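Local coordinates for flagellar hook-associated protein 3 (Bacillus cereus, PDB 5ZIY) that probably serves as a junction protein that helps join the flagellar hook to the flagellar filament, at residues K32-Q37 with T89-R94; G44-L49 with Q171-I176; E75-L80 with Q149-M154; Q82-A87 with P142-L147; R94-G99 with K131-G136. One frame throughout, in Å; residues are numbered along the deposited sequence.

Contact 1. Residues K32-Q37 with T89-R94; sequences KNVLTQ and TKEQGR. With ZN (zinc ion), chain D.
The CA atoms of Val34, on the long helix 8-60, and Glu91, on the short strand 90-91, come within 6.9 Å of each other just where the chain reverses in a type I' turn from Glu91 to Arg94. Glu91 is the hub. With CG anti to the backbone N (chi1 175°) and a bend at chi2, its carboxylate reaches Asn33 and Gln37, one helical turn apart. Asn33 ND2 donates to Glu91 OE2 over 2.8 Å; the bond is bent, 134° at the hydrogen, and arrives from above the carboxylate plane, with the amide and carboxylate planes almost perpendicular. Gln92 NE2 meets the same Glu91 OE2 at 2.7 Å from the other face, so two amides grip one oxygen. A zinc ion faces both carboxylate oxygens, lying 2.5 Å from Glu91 OE2 and 2.6 Å from Glu91 OE1, and also holds a water that donates to Glu91 OE1. This positive charge would be expected to favour the ionised carboxylate. The weak bond from Gln37 NE2 to Glu91 OE1 is doubtful, since that nitrogen is modelled too close to the carboxylate carbon. Apolar packing supplements the polar cluster: Val34 CG2 touches Glu91 CG at 4.1 Å. The whole is a two-residue beta hairpin docked against a helix, with a carboxylate-bound zinc site at the seam.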
# COMPACT_ATOMS: atom_id res chain seq x y z
N LYS A 32 10.23 8.43 -3.15
CA LYS A 32 8.91 9.01 -3.34
C LYS A 32 8.13 8.24 -4.39
O LYS A 32 6.90 8.20 -4.34
CB LYS A 32 8.96 10.48 -3.76
CG LYS A 32 9.38 11.56 -2.70
CD LYS A 32 9.11 13.00 -3.31
N ASN A 33 8.81 7.69 -5.39
CA ASN A 33 8.12 6.86 -6.35
C ASN A 33 7.50 5.60 -5.67
O ASN A 33 6.36 5.27 -5.89
CB ASN A 33 9.05 6.51 -7.48
CG ASN A 33 8.47 5.51 -8.43
OD1 ASN A 33 7.38 5.71 -8.97
ND2 ASN A 33 9.23 4.42 -8.68
N VAL A 34 8.25 4.91 -4.82
CA VAL A 34 7.75 3.71 -4.16
C VAL A 34 6.61 4.06 -3.20
O VAL A 34 5.59 3.41 -3.18
CB VAL A 34 8.90 3.03 -3.43
CG1 VAL A 34 8.38 2.03 -2.45
CG2 VAL A 34 9.82 2.34 -4.46
N LEU A 35 6.78 5.14 -2.45
CA LEU A 35 5.77 5.64 -1.57
C LEU A 35 4.51 6.14 -2.26
O LEU A 35 3.40 5.90 -1.78
CB LEU A 35 6.35 6.75 -0.70
CG LEU A 35 7.44 6.31 0.28
CD1 LEU A 35 8.04 7.49 0.99
CD2 LEU A 35 6.88 5.28 1.28
N THR A 36 4.66 6.82 -3.38
CA THR A 36 3.48 7.26 -4.12
C THR A 36 2.70 6.06 -4.60
O THR A 36 1.49 6.00 -4.44
CB THR A 36 3.89 8.16 -5.28
OG1 THR A 36 4.52 9.28 -4.70
CG2 THR A 36 2.68 8.60 -6.14
N GLN A 37 3.41 5.06 -5.11
CA GLN A 37 2.75 3.87 -5.64
C GLN A 37 2.03 3.16 -4.51
O GLN A 37 0.91 2.68 -4.70
CB GLN A 37 3.75 2.94 -6.32
CG GLN A 37 4.23 3.45 -7.68
CD GLN A 37 4.88 2.34 -8.55
OE1 GLN A 37 4.45 1.17 -8.55
NE2 GLN A 37 5.91 2.72 -9.30
N THR A 89 0.65 -5.44 -6.26
CA THR A 89 1.44 -4.37 -6.87
C THR A 89 2.96 -4.55 -6.67
O THR A 89 3.44 -4.87 -5.59
CB THR A 89 0.96 -2.96 -6.39
OG1 THR A 89 -0.42 -2.81 -6.74
CG2 THR A 89 1.76 -1.83 -7.05
N LYS A 90 3.69 -4.42 -7.78
CA LYS A 90 5.13 -4.65 -7.84
C LYS A 90 5.86 -3.44 -8.42
O LYS A 90 5.43 -2.89 -9.39
CB LYS A 90 5.38 -5.86 -8.71
CG LYS A 90 6.83 -6.22 -8.99
CD LYS A 90 6.85 -7.53 -9.84
CE LYS A 90 8.26 -8.02 -10.14
NZ LYS A 90 8.27 -8.87 -11.36
N GLU A 91 6.96 -3.04 -7.79
CA GLU A 91 7.73 -1.91 -8.22
C GLU A 91 9.17 -2.16 -7.86
O GLU A 91 9.43 -2.67 -6.77
CB GLU A 91 7.21 -0.66 -7.49
CG GLU A 91 7.99 0.63 -7.74
CD GLU A 91 8.16 0.99 -9.20
OE1 GLU A 91 7.32 0.59 -10.06
OE2 GLU A 91 9.15 1.70 -9.49
N GLN A 92 10.10 -1.80 -8.77
CA GLN A 92 11.54 -2.03 -8.59
C GLN A 92 11.80 -3.44 -8.13
O GLN A 92 12.47 -3.64 -7.13
CB GLN A 92 12.15 -1.09 -7.54
CG GLN A 92 12.01 0.40 -7.81
CD GLN A 92 12.49 0.77 -9.19
OE1 GLN A 92 13.52 0.27 -9.65
NE2 GLN A 92 11.78 1.69 -9.84
N GLY A 93 11.26 -4.42 -8.86
CA GLY A 93 11.63 -5.79 -8.63
C GLY A 93 11.05 -6.48 -7.40
O GLY A 93 11.25 -7.66 -7.24
N ARG A 94 10.29 -5.77 -6.59
CA ARG A 94 9.69 -6.35 -5.41
C ARG A 94 8.23 -5.94 -5.21
O ARG A 94 7.80 -4.87 -5.66
CB ARG A 94 10.48 -5.93 -4.18
CG ARG A 94 11.90 -6.53 -4.08
CD ARG A 94 11.81 -8.00 -3.87
NE ARG A 94 13.11 -8.66 -3.73
CZ ARG A 94 13.79 -9.26 -4.72
NH1 ARG A 94 13.33 -9.24 -5.96
NH2 ARG A 94 14.94 -9.87 -4.47
ZN ZN D . 8.96 1.41 -11.93
O HOH W 1 7.08 3.09 -11.85

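Contact 2. Residues G44-L49 with Q171-I176; sequences GVLKSL and QNLDGI
An antiparallel pair of long helices, 8-60 and 162-204, forms the backbone of this fold, and Leu49 and Leu173 mark one point where the two meet, their CA atoms 6.4 Å apart. The short axes of 44-49 and 171-176 pass 9.8 Å from each other with a signed crossing angle of -160°, and no hydrogen bond spans the gap. Leu173, with CG anti to the backbone N (chi1 179°) and a bend at chi2, brings CD1 against the opposite helix, 3.9 Å from Leu46 CG and 4.0 Å from Leu49 CB. In return Leu49 CD1 lies against the backbone of the partner helix, 4.0 Å from Leu173 CA, and also meets Ile176 CG1. Ile176 adds a second layer: its CG1 and CD1 both approach Val45 CG1 at 4.0 Å, the two side chains crossing at about a right angle, while its CG2 lies near Leu46 N. The flank bearing Val45, Leu49 and Ile176 is covered by helices 67-87 and 137-155, through Leu86, Val143, Leu147 and Leu140. Such interdigitating aliphatic side chains between N- and C-terminal helices are characteristic of the antiparallel helical bundle of flagellin-related proteins.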
# COMPACT_ATOMS: atom_id res chain seq x y z
N GLY A 44 -6.77 2.91 -3.64
CA GLY A 44 -7.53 2.07 -4.49
C GLY A 44 -8.23 0.98 -3.68
O GLY A 44 -9.38 0.66 -3.99
N VAL A 45 -7.55 0.43 -2.66
CA VAL A 45 -8.18 -0.52 -1.76
C VAL A 45 -9.28 0.15 -0.92
O VAL A 45 -10.36 -0.38 -0.82
CB VAL A 45 -7.16 -1.25 -0.86
CG1 VAL A 45 -7.89 -2.26 0.10
CG2 VAL A 45 -6.06 -2.01 -1.73
N LEU A 46 -9.01 1.33 -0.35
CA LEU A 46 -10.00 2.07 0.44
C LEU A 46 -11.30 2.28 -0.34
O LEU A 46 -12.37 2.08 0.17
CB LEU A 46 -9.42 3.42 0.86
CG LEU A 46 -10.03 4.24 2.02
CD1 LEU A 46 -8.97 5.21 2.61
CD2 LEU A 46 -11.20 5.06 1.59
N LYS A 47 -11.16 2.66 -1.60
CA LYS A 47 -12.29 2.89 -2.51
C LYS A 47 -13.06 1.59 -2.75
O LYS A 47 -14.30 1.57 -2.75
CB LYS A 47 -11.72 3.39 -3.85
CG LYS A 47 -12.44 4.44 -4.55
CD LYS A 47 -11.44 5.30 -5.35
CE LYS A 47 -12.14 6.08 -6.45
NZ LYS A 47 -11.15 6.76 -7.33
N SER A 48 -12.31 0.49 -2.97
CA SER A 48 -12.95 -0.79 -3.16
C SER A 48 -13.76 -1.25 -1.91
O SER A 48 -14.88 -1.77 -2.01
CB SER A 48 -11.89 -1.85 -3.52
OG SER A 48 -11.33 -1.54 -4.79
N LEU A 49 -13.19 -1.08 -0.73
CA LEU A 49 -13.84 -1.59 0.49
C LEU A 49 -15.05 -0.74 0.81
O LEU A 49 -16.08 -1.25 1.24
CB LEU A 49 -12.86 -1.68 1.67
CG LEU A 49 -11.73 -2.68 1.43
CD1 LEU A 49 -10.90 -2.80 2.73
CD2 LEU A 49 -12.24 -4.09 0.98
N GLN A 171 -13.70 -3.04 10.12
CA GLN A 171 -12.40 -3.19 10.81
C GLN A 171 -11.22 -3.36 9.87
O GLN A 171 -10.15 -2.80 10.11
CB GLN A 171 -12.44 -4.36 11.79
CG GLN A 171 -13.34 -4.08 12.98
CD GLN A 171 -13.49 -5.29 13.87
OE1 GLN A 171 -13.22 -6.42 13.46
NE2 GLN A 171 -13.94 -5.06 15.11
N ASN A 172 -11.40 -4.09 8.78
CA ASN A 172 -10.35 -4.20 7.77
C ASN A 172 -10.04 -2.86 7.12
O ASN A 172 -8.89 -2.48 7.00
CB ASN A 172 -10.75 -5.19 6.69
CG ASN A 172 -10.92 -6.60 7.20
OD1 ASN A 172 -10.35 -6.98 8.22
ND2 ASN A 172 -11.70 -7.40 6.46
N LEU A 173 -11.09 -2.12 6.76
CA LEU A 173 -10.95 -0.80 6.15
C LEU A 173 -10.22 0.18 7.08
O LEU A 173 -9.35 0.95 6.62
CB LEU A 173 -12.34 -0.26 5.80
CG LEU A 173 -12.47 1.11 5.17
CD1 LEU A 173 -11.51 1.23 4.01
CD2 LEU A 173 -13.90 1.35 4.74
N ASP A 174 -10.53 0.15 8.37
CA ASP A 174 -9.82 0.98 9.36
C ASP A 174 -8.34 0.63 9.38
O ASP A 174 -7.48 1.48 9.55
CB ASP A 174 -10.38 0.76 10.76
CG ASP A 174 -11.81 1.25 10.93
OD1 ASP A 174 -12.27 2.08 10.12
OD2 ASP A 174 -12.46 0.81 11.91
N GLY A 175 -8.03 -0.64 9.26
CA GLY A 175 -6.64 -1.06 9.05
C GLY A 175 -6.02 -0.43 7.79
O GLY A 175 -4.89 -0.01 7.82
N ILE A 176 -6.77 -0.33 6.71
CA ILE A 176 -6.20 0.24 5.47
C ILE A 176 -6.08 1.77 5.61
O ILE A 176 -5.12 2.38 5.13
CB ILE A 176 -7.10 -0.03 4.25
CG1 ILE A 176 -7.14 -1.55 3.94
CG2 ILE A 176 -6.68 0.87 3.06
CD1 ILE A 176 -5.81 -2.19 3.50

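Contact 3. Residues E75-L80 with Q149-M154; sequences EIDQIL and QMSEAM
Ile76 and Ser151 bring the two helices together, their CA atoms only 5.4 Å apart. The CG2 branch of Ile76 does most of the touching: anti to the backbone N, it points at the partner backbone and lies 3.8 Å from Ser151 N and 3.9 Å from Ser151 CB, with Met150 CB at 4.0 Å. The other branch is directed at the next turn of the partner helix, where Ile76 CG1 meets Met154 SD at 4.0 Å, isoleucine and methionine crossing at about a right angle. Next to this, Ser151 OG packs on the aliphatic carbon of Asp77, 3.6 Å from its CB. No hydrogen bond joins the two segments. The small serine suits the short distance between the axes, 8.6 Å, of helices that run antiparallel at 163°; here 67-87 and 137-155 form a close-packed pair within the helical bundle.

The polar ends find partners just beyond the two segments: Asp77 OD2 forms a salt bridge with Lys81 NZ one turn along its own helix, and Ser151 OG reaches across to helix 67-87 with a weak hydrogen bond to Gly73 O. The methionines connect the pair to the remaining helices. Met150 starts toward Ile76, but its extended chain (chi2 -178°) then leads away to Thr56 of helix 8-60 and to Leu165 and Asn169 of helix 162-204. Met154 is likewise extended and touches Thr56, Ala59 and Leu162. On the far side of Ile76 from Met154, Leu80 packs on Ile144 and Leu147 of helix 137-155.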
# COMPACT_ATOMS: atom_id res chain seq x y z
N GLU A 75 -20.86 -8.33 -8.18
CA GLU A 75 -20.01 -7.13 -8.23
C GLU A 75 -18.97 -7.13 -7.11
O GLU A 75 -17.85 -6.68 -7.32
CB GLU A 75 -20.85 -5.87 -8.17
CG GLU A 75 -20.66 -4.94 -9.36
CD GLU A 75 -19.79 -3.75 -9.05
OE1 GLU A 75 -18.56 -3.96 -8.95
OE2 GLU A 75 -20.35 -2.62 -8.94
N ILE A 76 -19.33 -7.65 -5.95
CA ILE A 76 -18.38 -7.82 -4.87
C ILE A 76 -17.21 -8.73 -5.33
O ILE A 76 -16.09 -8.57 -4.88
CB ILE A 76 -19.05 -8.43 -3.63
CG1 ILE A 76 -20.01 -7.43 -2.98
CG2 ILE A 76 -18.00 -8.84 -2.63
CD1 ILE A 76 -19.39 -6.68 -1.84
N ASP A 77 -17.51 -9.69 -6.21
CA ASP A 77 -16.50 -10.54 -6.84
C ASP A 77 -15.55 -9.78 -7.76
O ASP A 77 -14.35 -10.08 -7.80
CB ASP A 77 -17.20 -11.67 -7.61
CG ASP A 77 -16.24 -12.73 -8.10
OD1 ASP A 77 -15.74 -13.52 -7.28
OD2 ASP A 77 -16.02 -12.77 -9.34
N GLN A 78 -16.05 -8.80 -8.50
CA GLN A 78 -15.18 -7.93 -9.28
C GLN A 78 -14.23 -7.17 -8.33
O GLN A 78 -13.04 -7.00 -8.60
CB GLN A 78 -15.97 -6.90 -10.11
CG GLN A 78 -16.91 -7.45 -11.20
CD GLN A 78 -17.59 -6.31 -12.02
OE1 GLN A 78 -18.80 -6.07 -11.88
NE2 GLN A 78 -16.82 -5.61 -12.87
N ILE A 79 -14.79 -6.69 -7.23
CA ILE A 79 -14.04 -5.94 -6.24
C ILE A 79 -12.98 -6.83 -5.62
O ILE A 79 -11.85 -6.41 -5.40
CB ILE A 79 -15.02 -5.30 -5.21
CG1 ILE A 79 -15.79 -4.15 -5.88
CG2 ILE A 79 -14.30 -4.72 -4.01
CD1 ILE A 79 -16.92 -3.53 -5.01
N LEU A 80 -13.32 -8.08 -5.35
CA LEU A 80 -12.35 -9.00 -4.81
C LEU A 80 -11.15 -9.12 -5.79
O LEU A 80 -9.98 -9.03 -5.39
CB LEU A 80 -12.98 -10.37 -4.55
CG LEU A 80 -11.99 -11.51 -4.33
CD1 LEU A 80 -11.29 -11.35 -3.02
CD2 LEU A 80 -12.73 -12.84 -4.35
N GLN A 149 -15.76 -14.19 1.42
CA GLN A 149 -16.94 -14.68 2.13
C GLN A 149 -18.17 -13.78 1.84
O GLN A 149 -19.31 -14.25 1.92
CB GLN A 149 -16.69 -14.78 3.64
CG GLN A 149 -15.52 -15.65 4.08
CD GLN A 149 -15.21 -15.46 5.57
OE1 GLN A 149 -16.07 -15.70 6.43
NE2 GLN A 149 -13.98 -15.00 5.89
N MET A 150 -17.93 -12.50 1.55
CA MET A 150 -19.00 -11.55 1.22
C MET A 150 -19.64 -11.97 -0.10
O MET A 150 -20.83 -12.14 -0.18
CB MET A 150 -18.47 -10.13 1.10
CG MET A 150 -18.40 -9.35 2.42
SD MET A 150 -17.81 -7.64 2.15
CE MET A 150 -18.40 -6.79 3.62
N SER A 151 -18.79 -12.23 -1.10
CA SER A 151 -19.23 -12.61 -2.43
C SER A 151 -19.98 -13.95 -2.42
O SER A 151 -21.07 -14.09 -3.01
CB SER A 151 -17.99 -12.68 -3.32
OG SER A 151 -18.25 -13.32 -4.55
N GLU A 152 -19.43 -14.93 -1.72
CA GLU A 152 -20.13 -16.20 -1.59
C GLU A 152 -21.44 -16.11 -0.80
O GLU A 152 -22.43 -16.72 -1.21
CB GLU A 152 -19.19 -17.27 -0.99
N ALA A 153 -21.45 -15.38 0.31
CA ALA A 153 -22.68 -15.17 1.10
C ALA A 153 -23.79 -14.57 0.24
O ALA A 153 -24.94 -15.00 0.26
CB ALA A 153 -22.44 -14.30 2.33
N MET A 154 -23.41 -13.62 -0.57
CA MET A 154 -24.39 -12.98 -1.40
C MET A 154 -24.88 -13.90 -2.50
O MET A 154 -26.09 -14.07 -2.66
CB MET A 154 -23.85 -11.67 -1.92
CG MET A 154 -23.85 -10.65 -0.80
SD MET A 154 -23.24 -9.03 -1.25
CE MET A 154 -23.30 -8.21 0.34

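Contact 4. Residues Q82-A87 with P142-L147; sequences QVVYLA and PVIKTL
Val83 spreads its two methyl groups over two successive turns of the partner helix. With CG1 anti to the backbone N (chi1 172°), that methyl meets Val143 CG1 at 3.9 Å, while CG2, lying beside the backbone N, is 3.6 Å from Leu147 CD1. Both partners cross the valine at about a right angle. Ile144, beside Val143 on the partner helix, uses both of its branches. Its CG2 meets Val84 CG2 at 3.9 Å, and its CG1-CD1 arm, extended at chi2 (164°), carries CD1 to within 4.2 Å of Ala87 CB on the next helical turn. The short side chain of Ala87 thus faces the end of a long one. Leu147 is extended in the same manner, and its CD1 is the branch that closes on Val83. Everything across the boundary is aliphatic, without a hydrogen bond, and the segment axes come no closer than 10.3 Å, at 166°, a distance in keeping with branched side chains on both sides. Helix 8-60 lies along one flank of the pair, touching Val83 through Ser48, Val143 through Leu49 and Leu147 through Ala52; Phe107, from a loop, packs on Ala87 and Ile144, while Asn172 of helix 162-204 adjoins Val143.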
# COMPACT_ATOMS: atom_id res chain seq x y z
N GLN A 82 -10.18 -6.94 -8.02
CA GLN A 82 -9.44 -5.69 -8.13
C GLN A 82 -8.51 -5.56 -6.93
O GLN A 82 -7.35 -5.14 -7.06
CB GLN A 82 -10.42 -4.52 -8.18
CG GLN A 82 -9.83 -3.12 -8.00
CD GLN A 82 -9.07 -2.64 -9.23
OE1 GLN A 82 -8.71 -3.44 -10.11
NE2 GLN A 82 -8.85 -1.32 -9.31
N VAL A 83 -9.00 -5.97 -5.74
CA VAL A 83 -8.20 -5.84 -4.52
C VAL A 83 -7.03 -6.80 -4.51
O VAL A 83 -5.95 -6.46 -4.02
CB VAL A 83 -9.07 -6.03 -3.24
CG1 VAL A 83 -8.20 -6.08 -2.00
CG2 VAL A 83 -10.09 -4.89 -3.14
N VAL A 84 -7.23 -8.01 -5.02
CA VAL A 84 -6.14 -8.96 -5.19
C VAL A 84 -5.08 -8.38 -6.19
O VAL A 84 -3.91 -8.42 -5.91
CB VAL A 84 -6.63 -10.34 -5.65
CG1 VAL A 84 -5.44 -11.24 -5.99
CG2 VAL A 84 -7.42 -11.02 -4.57
N TYR A 85 -5.51 -7.82 -7.31
CA TYR A 85 -4.60 -7.11 -8.23
C TYR A 85 -3.79 -6.05 -7.51
O TYR A 85 -2.56 -6.04 -7.59
CB TYR A 85 -5.41 -6.53 -9.39
CG TYR A 85 -4.81 -5.41 -10.23
CD1 TYR A 85 -3.85 -5.65 -11.24
CD2 TYR A 85 -5.30 -4.11 -10.10
CE1 TYR A 85 -3.36 -4.58 -12.04
CE2 TYR A 85 -4.82 -3.06 -10.89
CZ TYR A 85 -3.85 -3.29 -11.84
OH TYR A 85 -3.44 -2.16 -12.58
N LEU A 86 -4.47 -5.23 -6.71
CA LEU A 86 -3.85 -4.16 -5.97
C LEU A 86 -2.90 -4.70 -4.90
O LEU A 86 -1.84 -4.16 -4.68
CB LEU A 86 -4.91 -3.18 -5.36
CG LEU A 86 -5.80 -2.31 -6.24
CD1 LEU A 86 -6.94 -1.64 -5.39
CD2 LEU A 86 -5.06 -1.16 -7.06
N ALA A 87 -3.24 -5.77 -4.23
CA ALA A 87 -2.38 -6.34 -3.23
C ALA A 87 -1.08 -6.91 -3.82
O ALA A 87 -0.04 -7.00 -3.12
CB ALA A 87 -3.17 -7.42 -2.39
N PRO A 142 -6.72 -10.43 5.62
CA PRO A 142 -8.11 -10.48 6.09
C PRO A 142 -9.06 -9.64 5.22
O PRO A 142 -10.25 -9.96 5.14
CB PRO A 142 -8.04 -9.98 7.57
CG PRO A 142 -6.63 -9.87 7.93
CD PRO A 142 -5.82 -9.78 6.60
N VAL A 143 -8.54 -8.60 4.57
CA VAL A 143 -9.30 -7.85 3.62
C VAL A 143 -9.87 -8.76 2.57
O VAL A 143 -11.07 -8.75 2.32
CB VAL A 143 -8.47 -6.78 2.93
CG1 VAL A 143 -9.23 -6.17 1.78
CG2 VAL A 143 -8.13 -5.71 3.94
N ILE A 144 -8.99 -9.57 1.97
CA ILE A 144 -9.36 -10.44 0.87
C ILE A 144 -10.28 -11.57 1.33
O ILE A 144 -11.25 -11.88 0.67
CB ILE A 144 -8.09 -11.01 0.16
CG1 ILE A 144 -7.26 -9.86 -0.39
CG2 ILE A 144 -8.46 -12.03 -0.94
CD1 ILE A 144 -5.79 -10.22 -0.76
N LYS A 145 -9.97 -12.17 2.47
CA LYS A 145 -10.79 -13.30 2.97
C LYS A 145 -12.20 -12.85 3.24
O LYS A 145 -13.14 -13.56 2.90
CB LYS A 145 -10.19 -13.91 4.24
CG LYS A 145 -8.90 -14.66 3.95
CD LYS A 145 -8.13 -15.08 5.20
CE LYS A 145 -6.96 -16.01 4.83
NZ LYS A 145 -5.91 -16.14 5.89
N THR A 146 -12.34 -11.66 3.85
CA THR A 146 -13.66 -11.09 4.11
C THR A 146 -14.40 -10.83 2.78
O THR A 146 -15.55 -11.21 2.66
CB THR A 146 -13.57 -9.80 4.94
OG1 THR A 146 -12.93 -10.09 6.20
CG2 THR A 146 -14.98 -9.20 5.22
N LEU A 147 -13.73 -10.24 1.78
CA LEU A 147 -14.42 -9.96 0.50
C LEU A 147 -14.91 -11.30 -0.11
O LEU A 147 -16.01 -11.40 -0.63
CB LEU A 147 -13.51 -9.21 -0.50
CG LEU A 147 -13.23 -7.72 -0.20
CD1 LEU A 147 -12.19 -7.15 -1.24
CD2 LEU A 147 -14.51 -6.90 -0.15

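Contact 5. Residues R94-G99 with K131-G136; sequences RYIFGG and KAFRNG
This is a backbone-to-backbone contact between the turn that follows strand 94-95 and the chain leaving strand 129-133, with Gly98 and Asn135 forming a single beta bridge just ahead of helix 137-155. Arg134 N donates to Ile96 O over 2.9 Å in a nearly straight bond (166°), and Gly136 N donates to Phe97 O, also at 2.9 Å. A weak bond of 2.8 Å from Gly99 N to Arg134 O lies between them. Tyr95 to Gly98 form a type I turn, and Gly99 has a positive phi, which glycine adopts readily.

Phe133 carries the side-chain part of the contact. Its ring receives Arg94 CB over one face, a CH-pi contact with CB 3.7 Å from the ring centroid, whereas Ile96 CA and Tyr95 O lie at its edge. Ile96 holds CG1 between backbone N and carbonyl carbon (chi1 54°), an unfavoured position that directs CG2 to Phe133 CD1 at 3.9 Å. Phe97 turns away to Leu42, Leu139 and Leu140 on two helices. Asn135 binds Lys117 O through ND2 and Glu137 N through OD1, tying the bridge to the helix start, where Gly136 is the N-cap. Ala132 and Phe133, both facing Val120, form a classic beta bulge in the hairpin of strands 120-123 and 129-133, and the chain then runs past the bridge at Asn135 to the N-cap of helix 137-155.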
# COMPACT_ATOMS: atom_id res chain seq x y z
N ARG A 94 10.29 -5.77 -6.59
CA ARG A 94 9.69 -6.35 -5.41
C ARG A 94 8.23 -5.94 -5.21
O ARG A 94 7.80 -4.87 -5.66
CB ARG A 94 10.48 -5.93 -4.18
CG ARG A 94 11.90 -6.53 -4.08
CD ARG A 94 11.81 -8.00 -3.87
NE ARG A 94 13.11 -8.66 -3.73
CZ ARG A 94 13.79 -9.26 -4.72
NH1 ARG A 94 13.33 -9.24 -5.96
NH2 ARG A 94 14.94 -9.87 -4.47
N TYR A 95 7.48 -6.81 -4.54
CA TYR A 95 6.08 -6.52 -4.20
C TYR A 95 5.96 -5.62 -2.99
O TYR A 95 6.52 -5.91 -1.94
CB TYR A 95 5.31 -7.81 -3.97
CG TYR A 95 5.22 -8.65 -5.22
CD1 TYR A 95 4.23 -8.41 -6.15
CD2 TYR A 95 6.08 -9.70 -5.45
CE1 TYR A 95 4.13 -9.19 -7.32
CE2 TYR A 95 6.00 -10.48 -6.65
CZ TYR A 95 5.03 -10.21 -7.56
OH TYR A 95 4.91 -10.98 -8.70
N ILE A 96 5.22 -4.52 -3.11
CA ILE A 96 5.16 -3.61 -1.97
C ILE A 96 4.49 -4.19 -0.74
O ILE A 96 4.73 -3.71 0.41
CB ILE A 96 4.51 -2.26 -2.33
CG1 ILE A 96 3.16 -2.47 -2.96
CG2 ILE A 96 5.41 -1.43 -3.34
CD1 ILE A 96 2.24 -1.23 -2.85
N PHE A 97 3.62 -5.18 -0.98
CA PHE A 97 2.97 -5.95 0.10
C PHE A 97 3.39 -7.42 0.17
O PHE A 97 2.76 -8.25 0.89
CB PHE A 97 1.46 -5.81 -0.02
CG PHE A 97 1.00 -4.40 0.10
CD1 PHE A 97 1.15 -3.72 1.30
CD2 PHE A 97 0.39 -3.76 -0.94
CE1 PHE A 97 0.72 -2.41 1.42
CE2 PHE A 97 -0.06 -2.45 -0.80
CZ PHE A 97 0.13 -1.78 0.38
N GLY A 98 4.52 -7.72 -0.46
CA GLY A 98 5.11 -9.04 -0.41
C GLY A 98 6.51 -9.18 0.17
O GLY A 98 7.21 -10.18 -0.07
N GLY A 99 6.94 -8.17 0.93
CA GLY A 99 8.23 -8.19 1.63
C GLY A 99 9.40 -8.53 0.74
O GLY A 99 9.55 -7.99 -0.36
N LYS A 131 10.71 1.37 5.66
CA LYS A 131 10.28 0.12 5.04
C LYS A 131 9.71 0.41 3.70
O LYS A 131 8.69 1.07 3.62
CB LYS A 131 9.22 -0.56 5.89
CG LYS A 131 9.71 -0.88 7.30
CD LYS A 131 8.54 -0.97 8.24
CE LYS A 131 8.95 -1.39 9.68
NZ LYS A 131 9.47 -2.79 9.60
N ALA A 132 10.39 -0.04 2.65
CA ALA A 132 9.98 0.20 1.29
C ALA A 132 9.04 -0.91 0.79
O ALA A 132 8.09 -0.61 0.05
CB ALA A 132 11.19 0.28 0.39
N PHE A 133 9.36 -2.18 1.11
CA PHE A 133 8.54 -3.33 0.68
C PHE A 133 8.23 -4.17 1.90
O PHE A 133 9.13 -4.50 2.67
CB PHE A 133 9.24 -4.15 -0.40
CG PHE A 133 9.66 -3.32 -1.57
CD1 PHE A 133 8.80 -3.15 -2.64
CD2 PHE A 133 10.89 -2.71 -1.60
CE1 PHE A 133 9.15 -2.39 -3.71
CE2 PHE A 133 11.27 -1.91 -2.72
CZ PHE A 133 10.38 -1.75 -3.76
N ARG A 134 6.95 -4.42 2.14
CA ARG A 134 6.54 -4.94 3.46
C ARG A 134 5.77 -6.20 3.30
O ARG A 134 5.16 -6.41 2.28
CB ARG A 134 5.69 -3.90 4.21
CG ARG A 134 6.48 -2.72 4.63
CD ARG A 134 5.61 -1.62 5.31
NE ARG A 134 5.26 -1.96 6.68
CZ ARG A 134 4.73 -1.11 7.56
NH1 ARG A 134 4.45 0.12 7.19
NH2 ARG A 134 4.46 -1.51 8.80
N ASN A 135 5.86 -7.06 4.30
CA ASN A 135 5.01 -8.24 4.43
C ASN A 135 3.61 -7.75 4.75
O ASN A 135 3.38 -7.27 5.82
CB ASN A 135 5.57 -9.12 5.56
CG ASN A 135 4.70 -10.33 5.88
OD1 ASN A 135 3.47 -10.30 5.73
ND2 ASN A 135 5.35 -11.41 6.39
N GLY A 136 2.67 -7.87 3.80
CA GLY A 136 1.32 -7.28 3.94
C GLY A 136 0.25 -8.27 4.40
O GLY A 136 -0.94 -7.98 4.31

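How the contacts relate
Contacts 3 and 4 are buried and hold the same two helices, 67-87 with 137-155, at successive levels: closely at the serine of contact 3, more widely among the branched aliphatics of contact 4. Contact 2, only partly buried, joins the other helix pair, 8-60 with 162-204, and adjoins contact 4 through Asn172 and Leu86, so these three contacts build one largely apolar bundle. Contact 1 ties the same helix 8-60 to the small beta region, where contact 5 lies; the two share Arg94. Contact 5 is buried yet rests mainly on backbone hydrogen bonds; contact 1, like contact 2, is only partly buried, and there amides, a carboxylate and zinc dominate over hydrocarbon packing.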